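PDB 4XBZ: EvdO1 from Micromonospora carbonacea, which probably works as a metal-dependent oxygenase of the phytanoyl-CoA dioxygenase family, carrying out an oxidative cyclization in orthosomycin biosynthesis. Local coordinates for residues Val93-Leu96 / Gly102-Pro105; Asp71-Gly76 / Gln253-Tyr258; Glu265-Trp268 / Pro272-Ala275. All coordinates share one frame; numbering follows the deposited sequence.

Following the chain from the N terminus, helix 66-86 supplies Asp71-Gly76 to contact 2. Contact 1 follows and closes a short loop between strands 92-94 and 105-109, at one margin of the eight-stranded sheet. Gln253-Tyr258, separated from Gly76 by 176 residues, returns to the helix and completes contact 2, so the small loop of contact 1 falls within this much larger one. Strand 256-263 then runs into helix 264-270, where contact 3 closes the next turn in series. Contacts 1 and 2 both reach the same sheet, with centres 18 Å apart. Contact 3 lies farther off, between helix 264-270 and the loop before helix 275-293.

Contact 1 (Val93-Leu96 / Gly102-Pro105); sequences VWTL and GAAP
Trp94 and Pro105 lie side by side as an antiparallel, non-hydrogen-bonded pair, with their CA atoms 4.2 Å apart. The indole side chain can be followed outward. CB and CG stand near the carbonyl oxygen of Ala104. CD2 reaches the Pro105 N, and CE3 comes to 3.3 Å from Ala104 C. CE2 lies by Pro105 CB, while CZ3 meets Pro105 CD at 3.6 Å and CH2 touches the same atom. The proline thus sits over one ring face, and its CD makes a CH-pi contact 3.9 Å from the centroid of the six-membered ring of Trp94. Ala103 O lies at the ring edge, near the plane. CG stands anti to the carbonyl carbon (chi1 -78°), which lays the indole alongside the proline. NE1 points elsewhere and bonds to Ser88 O. With an alanine here, the Pro105 ring would probably be left without its flat partner and Ser88 O without that N-H.

Beyond Trp94, Thr95 holds the opposing backbone twice. Its N donates to Ala104 O at 2.6 Å and 168°. Its OG1, placed between backbone N and carbonyl carbon (chi1 47°), accepts from Ala104 N in a bond of 2.5 Å, so short that its exact length is doubtful. Leu96 CB packs on Ala103 CB at 3.7 Å. Ala83 and Trp84 of helix 66-86 also touch Pro105. This is a beta-hairpin, closed near its loop end, joining 92-94, an outermost strand of the large sheet in this double-stranded beta-helix fold, to neighbouring strand 105-109.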
# COMPACT_ATOMS: atom_id res chain seq x y z
N VAL A 93 -30.18 0.87 -9.19
CA VAL A 93 -30.43 -0.57 -9.16
C VAL A 93 -31.73 -0.85 -8.42
O VAL A 93 -31.91 -0.39 -7.30
CB VAL A 93 -29.27 -1.34 -8.46
CG1 VAL A 93 -29.57 -2.83 -8.44
CG2 VAL A 93 -27.94 -1.08 -9.16
N TRP A 94 -32.62 -1.60 -9.05
CA TRP A 94 -33.94 -1.91 -8.51
C TRP A 94 -34.11 -3.41 -8.31
O TRP A 94 -33.64 -4.20 -9.11
CB TRP A 94 -35.05 -1.39 -9.45
CG TRP A 94 -35.30 0.09 -9.37
CD1 TRP A 94 -34.55 1.08 -9.93
CD2 TRP A 94 -36.38 0.75 -8.69
NE1 TRP A 94 -35.08 2.30 -9.64
CE2 TRP A 94 -36.21 2.13 -8.87
CE3 TRP A 94 -37.47 0.30 -7.93
CZ2 TRP A 94 -37.08 3.07 -8.35
CZ3 TRP A 94 -38.33 1.22 -7.41
CH2 TRP A 94 -38.13 2.60 -7.61
N THR A 95 -34.81 -3.80 -7.24
CA THR A 95 -35.03 -5.21 -6.94
C THR A 95 -35.78 -5.91 -8.07
O THR A 95 -35.46 -7.03 -8.44
CB THR A 95 -35.82 -5.39 -5.62
OG1 THR A 95 -36.96 -4.51 -5.61
CG2 THR A 95 -34.95 -5.07 -4.44
N LEU A 96 -36.80 -5.22 -8.59
CA LEU A 96 -37.52 -5.65 -9.77
C LEU A 96 -37.71 -4.43 -10.64
O LEU A 96 -37.40 -3.32 -10.21
CB LEU A 96 -38.88 -6.25 -9.41
CG LEU A 96 -38.91 -7.32 -8.33
CD1 LEU A 96 -40.34 -7.53 -7.83
CD2 LEU A 96 -38.33 -8.59 -8.91
N GLY A 102 -43.91 -4.20 -5.07
CA GLY A 102 -42.84 -4.57 -4.15
C GLY A 102 -41.44 -4.28 -4.65
O GLY A 102 -40.48 -4.36 -3.89
N ALA A 103 -41.30 -3.95 -5.94
CA ALA A 103 -40.02 -3.51 -6.48
C ALA A 103 -39.47 -2.34 -5.67
O ALA A 103 -40.21 -1.43 -5.32
CB ALA A 103 -40.17 -3.12 -7.96
N ALA A 104 -38.18 -2.36 -5.35
CA ALA A 104 -37.58 -1.27 -4.59
C ALA A 104 -36.19 -0.93 -5.13
O ALA A 104 -35.57 -1.76 -5.78
CB ALA A 104 -37.52 -1.62 -3.14
N PRO A 105 -35.72 0.30 -4.89
CA PRO A 105 -34.34 0.65 -5.25
C PRO A 105 -33.37 0.25 -4.14
O PRO A 105 -33.75 0.35 -2.97
CB PRO A 105 -34.39 2.17 -5.40
CG PRO A 105 -35.46 2.59 -4.40
CD PRO A 105 -36.46 1.46 -4.35

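Contact 2 (Asp71-Gly76 / Gln253-Tyr258); sequences DVQEAG and QRRVIY
Arg255 NH1 donates to the backbone carbonyl oxygen of Gln73, 2.9 Å away, with an N-H...O angle of 144°. The nitrogen approaches in the carbonyl plane, on a lone pair. The oxygen is tilted somewhat out of the guanidinium plane. The arginine chain bends at chi3 (-62°), and NH1 ends up facing the helix. The rest of the group is held as well. NE forms a salt bridge with Asp186 OD2, and NH2 is hydrogen-bonded outside the two segments. With NE and NH1 tied to different partners, the guanidinium has little freedom to turn.

Gln73 also meets the arginine with its side chain. Its CG rests 3.6 Å from Arg255 NH2, and CB is only slightly farther away. The two side chains cross at about a right angle, yet the amide and guanidinium planes are 15° apart. The amide NE2 does not bond to the arginine; it is taken by Leu185 O.

These residues join helix 66-86 to the start of strand 256-263, and to the residue just before it, in the large sheet of the double-stranded beta-helix fold. The helix packs against the sheet here, and the contact is buried. Gly76 lies beside the arginine, and its carbonyl carbon lies 4.0 Å from Arg255 NH1. A CB at this position would come tight against that nitrogen.

One turn back along the helix the contact becomes apolar. Val72 CG1 meets Ile257 CD1 at 3.6 Å, the two side chains crossing at a slant. CG1 is the valine branch anti to the backbone N. Leu121 of helix 116-121 touches both residues, and Ile118 packs on Ile257 as well.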
# COMPACT_ATOMS: atom_id res chain seq x y z
N ASP A 71 -25.34 16.31 7.63
CA ASP A 71 -25.47 16.83 6.26
C ASP A 71 -25.53 15.68 5.26
O ASP A 71 -26.29 15.72 4.29
CB ASP A 71 -24.32 17.77 5.90
CG ASP A 71 -24.16 18.93 6.87
OD1 ASP A 71 -25.10 19.20 7.64
OD2 ASP A 71 -23.09 19.58 6.86
N VAL A 72 -24.74 14.64 5.52
CA VAL A 72 -24.64 13.52 4.59
C VAL A 72 -25.85 12.58 4.73
O VAL A 72 -26.35 12.03 3.75
CB VAL A 72 -23.31 12.77 4.81
CG1 VAL A 72 -23.34 11.44 4.12
CG2 VAL A 72 -22.15 13.60 4.26
N GLN A 73 -26.32 12.41 5.96
CA GLN A 73 -27.54 11.65 6.21
C GLN A 73 -28.74 12.24 5.47
O GLN A 73 -29.57 11.50 4.96
CB GLN A 73 -27.85 11.58 7.72
CG GLN A 73 -27.10 10.49 8.45
CD GLN A 73 -27.07 10.70 9.96
OE1 GLN A 73 -27.16 11.83 10.44
NE2 GLN A 73 -26.94 9.60 10.71
N GLU A 74 -28.82 13.57 5.42
CA GLU A 74 -29.97 14.25 4.82
C GLU A 74 -29.87 14.21 3.31
O GLU A 74 -30.89 14.14 2.61
CB GLU A 74 -30.09 15.69 5.32
CG GLU A 74 -31.08 16.59 4.54
CD GLU A 74 -32.52 16.05 4.50
OE1 GLU A 74 -32.98 15.40 5.48
OE2 GLU A 74 -33.21 16.29 3.48
N ALA A 75 -28.65 14.25 2.80
CA ALA A 75 -28.43 14.10 1.36
C ALA A 75 -28.79 12.68 0.93
O ALA A 75 -29.35 12.47 -0.14
CB ALA A 75 -26.99 14.44 0.99
N GLY A 76 -28.50 11.71 1.79
CA GLY A 76 -28.89 10.34 1.54
C GLY A 76 -30.40 10.17 1.48
O GLY A 76 -30.92 9.52 0.57
N GLN A 253 -32.87 0.52 7.41
CA GLN A 253 -32.59 0.89 6.02
C GLN A 253 -31.09 0.77 5.68
O GLN A 253 -30.73 0.58 4.51
CB GLN A 253 -33.10 2.31 5.71
CG GLN A 253 -33.31 2.53 4.21
CD GLN A 253 -33.82 3.92 3.87
OE1 GLN A 253 -33.40 4.92 4.48
NE2 GLN A 253 -34.72 4.00 2.88
N ARG A 254 -30.24 0.85 6.70
CA ARG A 254 -28.81 0.55 6.56
C ARG A 254 -28.18 1.18 5.31
O ARG A 254 -27.86 0.50 4.35
CB ARG A 254 -28.60 -0.97 6.53
CG ARG A 254 -28.99 -1.65 7.84
CD ARG A 254 -27.82 -2.43 8.40
NE ARG A 254 -26.59 -2.06 7.74
CZ ARG A 254 -25.80 -2.90 7.08
NH1 ARG A 254 -26.09 -4.18 7.01
NH2 ARG A 254 -24.73 -2.43 6.48
N ARG A 255 -28.04 2.50 5.33
CA ARG A 255 -27.47 3.20 4.19
C ARG A 255 -25.95 3.32 4.32
O ARG A 255 -25.44 3.77 5.36
CB ARG A 255 -28.11 4.59 4.05
CG ARG A 255 -29.65 4.60 4.02
CD ARG A 255 -30.20 5.98 4.33
NE ARG A 255 -29.84 6.44 5.67
CZ ARG A 255 -29.86 7.72 6.05
NH1 ARG A 255 -30.21 8.66 5.18
NH2 ARG A 255 -29.50 8.06 7.29
N VAL A 256 -25.25 2.93 3.26
CA VAL A 256 -23.80 3.08 3.19
C VAL A 256 -23.37 3.75 1.88
O VAL A 256 -23.79 3.34 0.80
CB VAL A 256 -23.07 1.72 3.31
CG1 VAL A 256 -21.55 1.92 3.18
CG2 VAL A 256 -23.41 1.03 4.62
N ILE A 257 -22.55 4.79 2.00
CA ILE A 257 -21.95 5.44 0.84
C ILE A 257 -20.58 4.82 0.55
O ILE A 257 -19.71 4.83 1.42
CB ILE A 257 -21.79 6.96 1.07
CG1 ILE A 257 -23.13 7.66 0.96
CG2 ILE A 257 -20.82 7.57 0.08
CD1 ILE A 257 -23.07 9.12 1.34
N TYR A 258 -20.42 4.26 -0.65
CA TYR A 258 -19.19 3.56 -1.06
C TYR A 258 -18.41 4.36 -2.08
O TYR A 258 -18.91 4.66 -3.17
CB TYR A 258 -19.48 2.17 -1.66
CG TYR A 258 -19.89 1.12 -0.64
CD1 TYR A 258 -18.94 0.46 0.14
CD2 TYR A 258 -21.23 0.79 -0.46
CE1 TYR A 258 -19.31 -0.51 1.07
CE2 TYR A 258 -21.62 -0.16 0.47
CZ TYR A 258 -20.65 -0.81 1.24
OH TYR A 258 -21.04 -1.77 2.17

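Contact 3 (Glu265-Trp268 / Pro272-Ala275); sequences EVEW and PHSA
The chain turns back after helix 264-270 and enters Pro272 through a cis peptide bond, with the Glu267 and Pro272 CA atoms 6.3 Å apart. The turn is closed by a His-carboxylate hydrogen bond between Glu267 and His273. The glutamate side chain is bent at chi2 (-83°), and this swings its carboxylate across to the loop. Each oxygen then takes one bond from the same histidine. OE1 accepts from the backbone N of His273 at 2.8 Å, using its syn lone pair. OE2 accepts from His273 ND1 at 2.5 Å, a short bond with an N-H...O angle of 158°. The oxygen lies close to the imidazole plane, at the ring edge. Relative to the carboxylate, however, ND1 comes from above its plane, and the two flat groups are turned 34° apart.

Held at its backbone and at ND1, the histidine is fixed in position and in ring rotation. Its far nitrogen, NE2, is hydrogen-bonded to His328 ND1. Tyr277 stacks on the ring, and Trp332 meets it edge-to-face. The loop thereby joins the helix to the C-terminal part of the chain, where Arg333 NE bonds to His273 O. Pro272 touches the same carboxylate crosswise, its CD standing 3.1 Å from Glu267 OE2.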
# COMPACT_ATOMS: atom_id res chain seq x y z
N GLU A 265 -1.52 4.15 -11.91
CA GLU A 265 -0.64 3.37 -12.77
C GLU A 265 -1.21 1.98 -13.02
O GLU A 265 -0.89 1.34 -14.02
CB GLU A 265 0.78 3.27 -12.20
CG GLU A 265 0.94 2.31 -11.02
CD GLU A 265 0.66 2.98 -9.69
OE1 GLU A 265 0.10 4.10 -9.68
OE2 GLU A 265 1.00 2.38 -8.64
N VAL A 266 -2.06 1.50 -12.12
CA VAL A 266 -2.68 0.18 -12.29
C VAL A 266 -3.78 0.27 -13.34
O VAL A 266 -3.86 -0.59 -14.23
CB VAL A 266 -3.26 -0.36 -10.96
CG1 VAL A 266 -4.26 -1.51 -11.22
CG2 VAL A 266 -2.12 -0.78 -10.00
N GLU A 267 -4.61 1.31 -13.25
CA GLU A 267 -5.64 1.55 -14.26
C GLU A 267 -5.01 1.77 -15.62
O GLU A 267 -5.44 1.20 -16.63
CB GLU A 267 -6.52 2.75 -13.90
CG GLU A 267 -7.73 2.39 -13.02
CD GLU A 267 -8.91 1.89 -13.83
OE1 GLU A 267 -8.83 1.87 -15.08
OE2 GLU A 267 -9.92 1.50 -13.22
N TRP A 268 -3.97 2.60 -15.63
CA TRP A 268 -3.27 2.91 -16.86
C TRP A 268 -2.85 1.64 -17.60
O TRP A 268 -3.09 1.56 -18.80
CB TRP A 268 -2.06 3.79 -16.56
CG TRP A 268 -1.13 4.00 -17.70
CD1 TRP A 268 -1.45 4.45 -18.96
CD2 TRP A 268 0.28 3.77 -17.70
NE1 TRP A 268 -0.31 4.51 -19.73
CE2 TRP A 268 0.76 4.09 -18.98
CE3 TRP A 268 1.19 3.32 -16.72
CZ2 TRP A 268 2.12 3.98 -19.32
CZ3 TRP A 268 2.53 3.20 -17.06
CH2 TRP A 268 2.98 3.53 -18.34
N PRO A 272 -9.63 -1.36 -15.36
CA PRO A 272 -10.61 -1.66 -16.41
C PRO A 272 -11.06 -0.47 -17.24
O PRO A 272 -11.75 -0.68 -18.23
CB PRO A 272 -11.80 -2.21 -15.62
CG PRO A 272 -11.68 -1.60 -14.28
CD PRO A 272 -10.22 -1.49 -14.01
N HIS A 273 -10.73 0.75 -16.84
CA HIS A 273 -11.20 1.91 -17.57
C HIS A 273 -10.26 2.30 -18.69
O HIS A 273 -9.09 1.92 -18.70
CB HIS A 273 -11.39 3.10 -16.64
CG HIS A 273 -12.39 2.87 -15.55
ND1 HIS A 273 -12.03 2.43 -14.30
CD2 HIS A 273 -13.74 3.01 -15.53
CE1 HIS A 273 -13.11 2.31 -13.55
NE2 HIS A 273 -14.16 2.65 -14.28
N SER A 274 -10.77 3.09 -19.63
CA SER A 274 -9.97 3.65 -20.71
C SER A 274 -8.94 4.61 -20.13
O SER A 274 -9.08 5.06 -19.00
CB SER A 274 -10.87 4.34 -21.73
OG SER A 274 -11.53 5.45 -21.16
N ALA A 275 -7.88 4.91 -20.88
CA ALA A 275 -6.78 5.71 -20.36
C ALA A 275 -7.23 7.13 -20.02
O ALA A 275 -6.68 7.77 -19.12
CB ALA A 275 -5.62 5.75 -21.35